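Carboxysome assembly protein CcmN (Synechococcus elongatus, PDB 7D6C) is required for carboxysome formation, bridging CcmM through its N-terminal domain, the part seen here, and shell protein CcmK2 through its C-terminal peptide. Local coordinates at residues Glu47-Val52 with Ile69-Leu74; Leu56-His61 with Ala77-Val82; Ser85-Gln90 with Thr102-Gly107. One frame throughout, in Å; residues are numbered along the deposited sequence.

Contact 1 (Glu47-Val52 with Ile69-Leu74); sequences EIASGV and IQAGAL
Val-52 and Ile-69 meet with their side chains at about a right angle, CG2 of Val-52 lying 3.9 Å from CG2 of Ile-69. The first torsion of Val-52 (chi1 165°) sets CG1 anti to the backbone N and CG2 beside it, and both branches border that one isoleucine methyl. Ile-48 approaches Ile-69 differently: the two lie side by side, pointing the same way, with CG1 of Ile-48 4.1 Å from CG1 of Ile-69. Nearer the surface, the methyls Ala-49 CB and Ala-71 CB pack at 3.9 Å.

The arrangement is that of adjacent coils at a corner of a left-handed parallel beta-helix. Parallel strands 45-48 and 66-69 each run into a type II turn, Ala-49 to Val-52 and Gln-70 to Ala-73, and the two turns stack. Gly-51 (phi 81°) and Gly-72 (phi 71°) hold the same third position in them, where positive phi suits a residue without a side chain.

Backbone bonds join the coils. Ile-69 brackets Ile-48, its N donating to Glu-47 O at 2.8 Å and its O accepting from Ala-49 N at 2.7 Å. Between the turns Gly-72 N reaches Ser-50 O at 2.9 Å. Val-52 CA adds a CA-H...O contact to Ala-73 O of 3.3 Å.

Charged groups act outside the pair. The carboxylate of Glu-47 forms a salt bridge with Arg-45, and Gly-72 O receives a weak hydrogen bond from Arg-63 of the second CcmN subunit.

Contact 2 (Leu56-His61 with Ala77-Val82); sequences LGSVIH and AGVLIV
His-61 N donates to Ile-81 O over 2.7 Å in an almost straight bond (174° at the hydrogen). The ladder continues backward along the chains with Ile-81 N to Val-59 O at 3.0 Å and Val-59 N to Val-79 O at 2.9 Å, the regular alternation of parallel strands. Ahead of the strands, Gly-78 N closes on Leu-56 O at 2.6 Å, extending the pairing into the preceding turns.

Ser-58 contributes a side-chain bond: its OG, beside the backbone N, weakly accepts from Val-79 N at 3.2 Å. Its stronger partner is Gly-55 O, so the hydroxyl spans its own turn and the next coil. With CG set opposite the backbone N (chi1 -172°), the imidazole of His-61 leads away from segment 77-82. Both ring nitrogens are satisfied, NE2 by Glu-41 and ND1 by a polar side chain on the chain of another protein, and a ring of that protein meets the imidazole with the planes steeply inclined.

Packing divides between the two faces. With Ile-60 and Ile-81 side by side and pointing the same way, CD1 of Ile-60 touches CD1 of Ile-81 at 3.8 Å. On the face bearing Val-59, Leu-80, His-61 and Val-82, CD1 of Leu-80 lies 3.8 Å from CB of Val-59.

The axes of strands 59-61 and 80-82 run 4.8 Å apart and only 5° from parallel, as expected for successive rungs of a beta-helix sheet. Strands 37-40 and 98-100 flank the pair; Ile-60 and Ile-81 face inward onto Ile-67 of strand 66-69, while His-61, Leu-80 and Val-82 meet the other protein, consistent with a partner-binding face.

Contact 3 (Ser85-Gln90 with Thr102-Gly107); sequences SIVGRQ and TSIEAG
Val-87 lies alongside Ile-104, both side chains pointing the same way, with CG1 of Val-87 4.1 Å from CB of Ile-104. They belong to successive coils of the left-handed beta-helix: strand 85-87 bridges to the loop between strands 98-100 and 109-110, and Ile-104 also packs inward on Leu-99. The single bridge is made by Ile-104 N donating to Ile-86 O at 2.9 Å and by Ile-104 O accepting from Gly-88 N at 2.6 Å.

Two serine hydroxyls strengthen the start of the pairing. A chi1 of 173° swings OG of buried Ser-85 over to Thr-102 O, to which it donates at 2.9 Å, tilted 32° from the carbonyl plane. Replacing Ser-85 with alanine removes the hydroxyl and is likely to leave the Thr-102 carbonyl without this donor, costing the buried end of the pairing its side-chain tie. Ser-103 answers from the second segment, its OG weakly accepting from Ile-86 N at 3.3 Å.

At Gly-88 the chains close in, its CA 3.5 Å from CA of Ala-106; a side chain there would probably have little room against Glu-105 and Ala-106. Beyond this point Arg-89 sends its guanidinium away, while its backbone stays paired: Arg-89 O accepts from Gly-107 N at 2.6 Å, with Ala-106 CB beside the same oxygen at 3.3 Å.

Overall arrangement
All three contacts join neighbouring coils of one beta-helix, but at different depths. Contact 2 is the core pairing, about 4 Å between its centre and that of the chain, with a full strand ladder and one face turned to another protein. Contacts 1 and 3, centred about 10 and 11 Å out, are partly buried corners where one strand bridge gives way to turns or loop. These two share a sheet through strands 66-69 and 85-87 and are linked by probable backbone hydrogen bonds, Gln-70 to Val-87 and Gln-90 to Ala-71. Contact 1 stacks turns with small methyls, whereas contact 3 relies more on serine hydroxyls. Ile-69, Ile-81 and Val-87 bring all three together in the interior.

Contact 1 (Glu47-Val52 with Ile69-Leu74)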
loop_
_atom_site.group_PDB
_atom_site.type_symbol
_atom_site.label_atom_id
_atom_site.label_comp_id
_atom_site.label_asym_id
_atom_site.label_seq_id
_atom_site.Cartn_x
_atom_site.Cartn_y
_atom_site.Cartn_z
ATOM N N GLU F 47 18.554 -1.055 -5.429
ATOM C CA GLU F 47 19.073 -1.508 -6.716
ATOM C C GLU F 47 18.000 -2.330 -7.415
ATOM O O GLU F 47 17.518 -3.317 -6.850
ATOM C CB GLU F 47 20.356 -2.332 -6.537
ATOM C CG GLU F 47 21.067 -2.787 -7.820
ATOM C CD GLU F 47 22.306 -3.682 -7.557
ATOM O OE1 GLU F 47 22.844 -3.675 -6.424
ATOM O OE2 GLU F 47 22.745 -4.398 -8.488
ATOM N N ILE F 48 17.634 -1.925 -8.635
ATOM C CA ILE F 48 16.559 -2.554 -9.401
ATOM C C ILE F 48 17.117 -2.976 -10.756
ATOM O O ILE F 48 17.647 -2.143 -11.483
ATOM C CB ILE F 48 15.364 -1.599 -9.585
ATOM C CG1 ILE F 48 14.812 -1.149 -8.232
ATOM C CG2 ILE F 48 14.272 -2.195 -10.458
ATOM C CD1 ILE F 48 14.118 0.159 -8.320
ATOM N N ALA F 49 16.968 -4.247 -11.118
ATOM C CA ALA F 49 17.651 -4.764 -12.298
ATOM C C ALA F 49 16.807 -4.568 -13.566
ATOM O O ALA F 49 15.902 -3.730 -13.617
ATOM C CB ALA F 49 18.024 -6.235 -12.073
ATOM N N SER F 50 17.077 -5.376 -14.593
ATOM C CA SER F 50 16.599 -5.145 -15.947
ATOM C C SER F 50 15.210 -5.737 -16.109
ATOM O O SER F 50 14.963 -6.878 -15.710
ATOM C CB SER F 50 17.537 -5.813 -16.951
ATOM O OG SER F 50 18.868 -5.323 -16.808
ATOM N N GLY F 51 14.307 -4.970 -16.711
ATOM C CA GLY F 51 12.999 -5.498 -17.044
ATOM C C GLY F 51 12.006 -5.531 -15.909
ATOM O O GLY F 51 10.887 -6.016 -16.104
ATOM N N VAL F 52 12.380 -5.026 -14.738
ATOM C CA VAL F 52 11.481 -4.920 -13.602
ATOM C C VAL F 52 10.334 -3.950 -13.852
ATOM O O VAL F 52 10.485 -2.917 -14.516
ATOM C CB VAL F 52 12.306 -4.509 -12.373
ATOM C CG1 VAL F 52 11.400 -4.015 -11.238
ATOM C CG2 VAL F 52 13.092 -5.717 -11.898
ATOM N N ILE F 69 16.035 -5.585 -6.306
ATOM C CA ILE F 69 15.011 -6.238 -7.111
ATOM C C ILE F 69 15.726 -6.737 -8.353
ATOM O O ILE F 69 16.215 -5.941 -9.158
ATOM C CB ILE F 69 13.860 -5.279 -7.462
ATOM C CG1 ILE F 69 13.485 -4.434 -6.245
ATOM C CG2 ILE F 69 12.641 -6.033 -8.016
ATOM C CD1 ILE F 69 13.260 -5.261 -5.001
ATOM N N GLN F 70 15.815 -8.049 -8.497
ATOM C CA GLN F 70 16.596 -8.586 -9.600
ATOM C C GLN F 70 15.759 -8.615 -10.878
ATOM O O GLN F 70 14.566 -8.287 -10.877
ATOM C CB GLN F 70 17.131 -9.958 -9.223
ATOM C CG GLN F 70 17.932 -9.881 -7.938
ATOM C CD GLN F 70 19.105 -10.809 -7.935
ATOM O OE1 GLN F 70 18.929 -12.035 -7.956
ATOM N NE2 GLN F 70 20.322 -10.241 -7.933
ATOM N N ALA F 71 16.404 -8.988 -11.983
ATOM C CA ALA F 71 15.823 -8.752 -13.300
ATOM C C ALA F 71 14.550 -9.551 -13.510
ATOM O O ALA F 71 14.448 -10.717 -13.102
ATOM C CB ALA F 71 16.813 -9.110 -14.390
ATOM N N GLY F 72 13.580 -8.909 -14.174
ATOM C CA GLY F 72 12.320 -9.515 -14.520
ATOM C C GLY F 72 11.397 -9.744 -13.356
ATOM O O GLY F 72 10.280 -10.245 -13.563
ATOM N N ALA F 73 11.824 -9.413 -12.140
ATOM C CA ALA F 73 10.911 -9.436 -11.008
ATOM C C ALA F 73 9.849 -8.385 -11.223
ATOM O O ALA F 73 10.092 -7.356 -11.860
ATOM C CB ALA F 73 11.635 -9.179 -9.688
ATOM N N LEU F 74 8.655 -8.666 -10.706
ATOM C CA LEU F 74 7.476 -7.841 -10.910
ATOM C C LEU F 74 6.776 -7.618 -9.580
ATOM O O LEU F 74 6.621 -8.548 -8.787
ATOM C CB LEU F 74 6.513 -8.510 -11.878
ATOM C CG LEU F 74 7.113 -8.877 -13.217
ATOM C CD1 LEU F 74 6.271 -9.941 -13.846
ATOM C CD2 LEU F 74 7.183 -7.630 -14.077
#

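Contact 2 (Leu56-His61 with Ala77-Val82)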
loop_
_atom_site.group_PDB
_atom_site.type_symbol
_atom_site.label_atom_id
_atom_site.label_comp_id
_atom_site.label_asym_id
_atom_site.label_seq_id
_atom_site.Cartn_x
_atom_site.Cartn_y
_atom_site.Cartn_z
ATOM N N LEU F 56 1.680 0.599 -9.165
ATOM C CA LEU F 56 1.061 1.711 -8.449
ATOM C C LEU F 56 1.134 1.560 -6.932
ATOM O O LEU F 56 0.896 0.481 -6.382
ATOM C CB LEU F 56 -0.403 1.799 -8.882
ATOM C CG LEU F 56 -1.111 3.031 -8.374
ATOM C CD1 LEU F 56 -0.248 4.236 -8.731
ATOM C CD2 LEU F 56 -2.499 3.113 -8.991
ATOM N N GLY F 57 1.451 2.659 -6.253
ATOM C CA GLY F 57 1.374 2.669 -4.802
ATOM C C GLY F 57 2.384 1.810 -4.067
ATOM O O GLY F 57 2.207 1.560 -2.869
ATOM N N SER F 58 3.435 1.337 -4.736
ATOM C CA SER F 58 4.412 0.523 -4.031
ATOM C C SER F 58 5.362 1.429 -3.270
ATOM O O SER F 58 5.463 2.626 -3.541
ATOM C CB SER F 58 5.174 -0.380 -4.999
ATOM O OG SER F 58 4.343 -1.408 -5.520
ATOM N N VAL F 59 6.015 0.868 -2.262
ATOM C CA VAL F 59 6.939 1.646 -1.445
ATOM C C VAL F 59 8.128 0.762 -1.129
ATOM O O VAL F 59 7.972 -0.294 -0.504
ATOM C CB VAL F 59 6.307 2.163 -0.145
ATOM C CG1 VAL F 59 7.389 2.762 0.784
ATOM C CG2 VAL F 59 5.210 3.186 -0.453
ATOM N N ILE F 60 9.306 1.175 -1.574
ATOM C CA ILE F 60 10.543 0.461 -1.302
ATOM C C ILE F 60 11.355 1.322 -0.353
ATOM O O ILE F 60 11.738 2.447 -0.706
ATOM C CB ILE F 60 11.327 0.165 -2.590
ATOM C CG1 ILE F 60 10.386 -0.357 -3.680
ATOM C CG2 ILE F 60 12.410 -0.834 -2.311
ATOM C CD1 ILE F 60 9.865 -1.767 -3.444
ATOM N N HIS F 61 11.606 0.816 0.854
ATOM C CA HIS F 61 12.349 1.580 1.853
ATOM C C HIS F 61 13.509 0.742 2.379
ATOM O O HIS F 61 13.300 -0.194 3.160
ATOM C CB HIS F 61 11.439 2.031 2.987
ATOM C CG HIS F 61 12.104 2.964 3.939
ATOM N ND1 HIS F 61 11.585 3.260 5.178
ATOM C CD2 HIS F 61 13.261 3.658 3.839
ATOM C CE1 HIS F 61 12.390 4.103 5.800
ATOM N NE2 HIS F 61 13.414 4.361 5.009
ATOM N N ALA F 77 0.581 -3.675 -7.514
ATOM C CA ALA F 77 0.353 -2.416 -6.819
ATOM C C ALA F 77 0.510 -2.571 -5.308
ATOM O O ALA F 77 0.232 -3.630 -4.735
ATOM C CB ALA F 77 -1.045 -1.887 -7.140
ATOM N N GLY F 78 0.983 -1.503 -4.663
ATOM C CA GLY F 78 1.046 -1.448 -3.207
ATOM C C GLY F 78 1.935 -2.466 -2.511
ATOM O O GLY F 78 1.746 -2.733 -1.322
ATOM N N VAL F 79 2.901 -3.054 -3.211
ATOM C CA VAL F 79 3.896 -3.874 -2.536
ATOM C C VAL F 79 4.767 -2.987 -1.648
ATOM O O VAL F 79 5.110 -1.849 -2.010
ATOM C CB VAL F 79 4.722 -4.636 -3.582
ATOM C CG1 VAL F 79 5.862 -5.435 -2.924
ATOM C CG2 VAL F 79 3.804 -5.540 -4.345
ATOM N N LEU F 80 5.116 -3.499 -0.466
ATOM C CA LEU F 80 5.881 -2.743 0.519
ATOM C C LEU F 80 7.114 -3.536 0.942
ATOM O O LEU F 80 6.995 -4.646 1.473
ATOM C CB LEU F 80 5.016 -2.425 1.729
ATOM C CG LEU F 80 5.851 -1.886 2.864
ATOM C CD1 LEU F 80 6.189 -0.460 2.538
ATOM C CD2 LEU F 80 5.082 -1.992 4.153
ATOM N N ILE F 81 8.296 -2.967 0.726
ATOM C CA ILE F 81 9.550 -3.641 1.061
ATOM C C ILE F 81 10.370 -2.729 1.972
ATOM O O ILE F 81 10.881 -1.690 1.529
ATOM C CB ILE F 81 10.352 -4.040 -0.188
ATOM C CG1 ILE F 81 9.548 -5.028 -1.041
ATOM C CG2 ILE F 81 11.592 -4.720 0.221
ATOM C CD1 ILE F 81 10.187 -5.372 -2.383
ATOM N N VAL F 82 10.487 -3.115 3.242
ATOM C CA VAL F 82 11.217 -2.367 4.256
ATOM C C VAL F 82 12.346 -3.240 4.764
ATOM O O VAL F 82 12.137 -4.437 5.001
ATOM C CB VAL F 82 10.317 -1.962 5.436
ATOM C CG1 VAL F 82 11.161 -1.309 6.526
ATOM C CG2 VAL F 82 9.217 -1.048 4.975
#

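Contact 3 (Ser85-Gln90 with Thr102-Gly107)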
loop_
_atom_site.group_PDB
_atom_site.type_symbol
_atom_site.label_atom_id
_atom_site.label_comp_id
_atom_site.label_asym_id
_atom_site.label_seq_id
_atom_site.Cartn_x
_atom_site.Cartn_y
_atom_site.Cartn_z
ATOM N N SER F 85 16.374 -6.561 1.404
ATOM C CA SER F 85 15.662 -7.615 0.703
ATOM C C SER F 85 16.305 -7.817 -0.664
ATOM O O SER F 85 16.780 -6.857 -1.286
ATOM C CB SER F 85 14.175 -7.244 0.566
ATOM O OG SER F 85 13.447 -8.152 -0.246
ATOM N N ILE F 86 16.346 -9.064 -1.116
ATOM C CA ILE F 86 16.739 -9.386 -2.475
ATOM C C ILE F 86 15.594 -10.169 -3.072
ATOM O O ILE F 86 15.260 -11.254 -2.581
ATOM C CB ILE F 86 18.034 -10.206 -2.525
ATOM C CG1 ILE F 86 19.139 -9.503 -1.748
ATOM C CG2 ILE F 86 18.450 -10.445 -3.967
ATOM C CD1 ILE F 86 20.449 -10.166 -1.905
ATOM N N VAL F 87 14.969 -9.623 -4.104
ATOM C CA VAL F 87 13.855 -10.296 -4.754
ATOM C C VAL F 87 14.413 -11.006 -5.977
ATOM O O VAL F 87 14.958 -10.362 -6.885
ATOM C CB VAL F 87 12.728 -9.317 -5.117
ATOM C CG1 VAL F 87 11.517 -10.085 -5.630
ATOM C CG2 VAL F 87 12.356 -8.498 -3.903
ATOM N N GLY F 88 14.295 -12.336 -5.978
ATOM C CA GLY F 88 14.851 -13.192 -7.003
ATOM C C GLY F 88 14.569 -12.810 -8.443
ATOM O O GLY F 88 13.673 -12.011 -8.747
ATOM N N ARG F 89 15.366 -13.383 -9.342
ATOM C CA ARG F 89 15.133 -13.262 -10.776
ATOM C C ARG F 89 13.738 -13.807 -11.117
ATOM O O ARG F 89 13.355 -14.881 -10.653
ATOM C CB ARG F 89 16.257 -14.031 -11.485
ATOM C CG ARG F 89 16.509 -13.798 -12.972
ATOM C CD ARG F 89 17.678 -14.727 -13.441
ATOM N NE ARG F 89 17.565 -15.239 -14.819
ATOM C CZ ARG F 89 18.577 -15.764 -15.538
ATOM N NH1 ARG F 89 18.356 -16.202 -16.777
ATOM N NH2 ARG F 89 19.808 -15.879 -15.035
ATOM N N GLN F 90 12.949 -13.039 -11.872
ATOM C CA GLN F 90 11.663 -13.479 -12.422
ATOM C C GLN F 90 10.547 -13.617 -11.378
ATOM O O GLN F 90 9.442 -14.100 -11.701
ATOM C CB GLN F 90 11.800 -14.806 -13.180
ATOM C CG GLN F 90 12.805 -14.767 -14.312
ATOM C CD GLN F 90 12.204 -14.359 -15.638
ATOM O OE1 GLN F 90 11.774 -13.217 -15.805
ATOM N NE2 GLN F 90 12.217 -15.273 -16.607
ATOM N N THR F 102 13.116 -9.625 4.579
ATOM C CA THR F 102 12.974 -10.974 4.035
ATOM C C THR F 102 13.055 -10.938 2.507
ATOM O O THR F 102 12.568 -9.993 1.873
ATOM C CB THR F 102 11.645 -11.634 4.488
ATOM O OG1 THR F 102 10.592 -10.665 4.491
ATOM C CG2 THR F 102 11.752 -12.216 5.895
ATOM N N SER F 103 13.671 -11.974 1.920
ATOM C CA SER F 103 14.023 -12.038 0.498
ATOM C C SER F 103 13.234 -13.131 -0.222
ATOM O O SER F 103 12.664 -14.030 0.393
ATOM C CB SER F 103 15.528 -12.302 0.324
ATOM O OG SER F 103 16.326 -11.472 1.149
ATOM N N ILE F 104 13.234 -13.087 -1.551
ATOM C CA ILE F 104 12.453 -14.026 -2.352
ATOM C C ILE F 104 13.372 -14.770 -3.317
ATOM O O ILE F 104 14.127 -14.154 -4.088
ATOM C CB ILE F 104 11.319 -13.318 -3.117
ATOM C CG1 ILE F 104 10.372 -12.643 -2.125
ATOM C CG2 ILE F 104 10.561 -14.305 -4.013
ATOM C CD1 ILE F 104 9.697 -13.631 -1.190
ATOM N N GLU F 105 13.300 -16.098 -3.261
ATOM C CA GLU F 105 13.905 -16.975 -4.258
ATOM C C GLU F 105 13.518 -16.546 -5.672
ATOM O O GLU F 105 12.387 -16.108 -5.927
ATOM C CB GLU F 105 13.447 -18.420 -3.966
ATOM C CG GLU F 105 11.881 -18.598 -3.896
ATOM C CD GLU F 105 11.243 -18.132 -2.547
ATOM O OE1 GLU F 105 11.946 -17.495 -1.718
ATOM O OE2 GLU F 105 10.027 -18.367 -2.326
ATOM N N ALA F 106 14.467 -16.654 -6.597
ATOM C CA ALA F 106 14.141 -16.470 -8.005
ATOM C C ALA F 106 12.882 -17.253 -8.367
ATOM O O ALA F 106 12.645 -18.348 -7.854
ATOM C CB ALA F 106 15.310 -16.911 -8.880
ATOM N N GLY F 107 12.052 -16.664 -9.225
ATOM C CA GLY F 107 10.849 -17.317 -9.698
ATOM C C GLY F 107 9.770 -17.516 -8.657
ATOM O O GLY F 107 8.685 -18.005 -9.003
#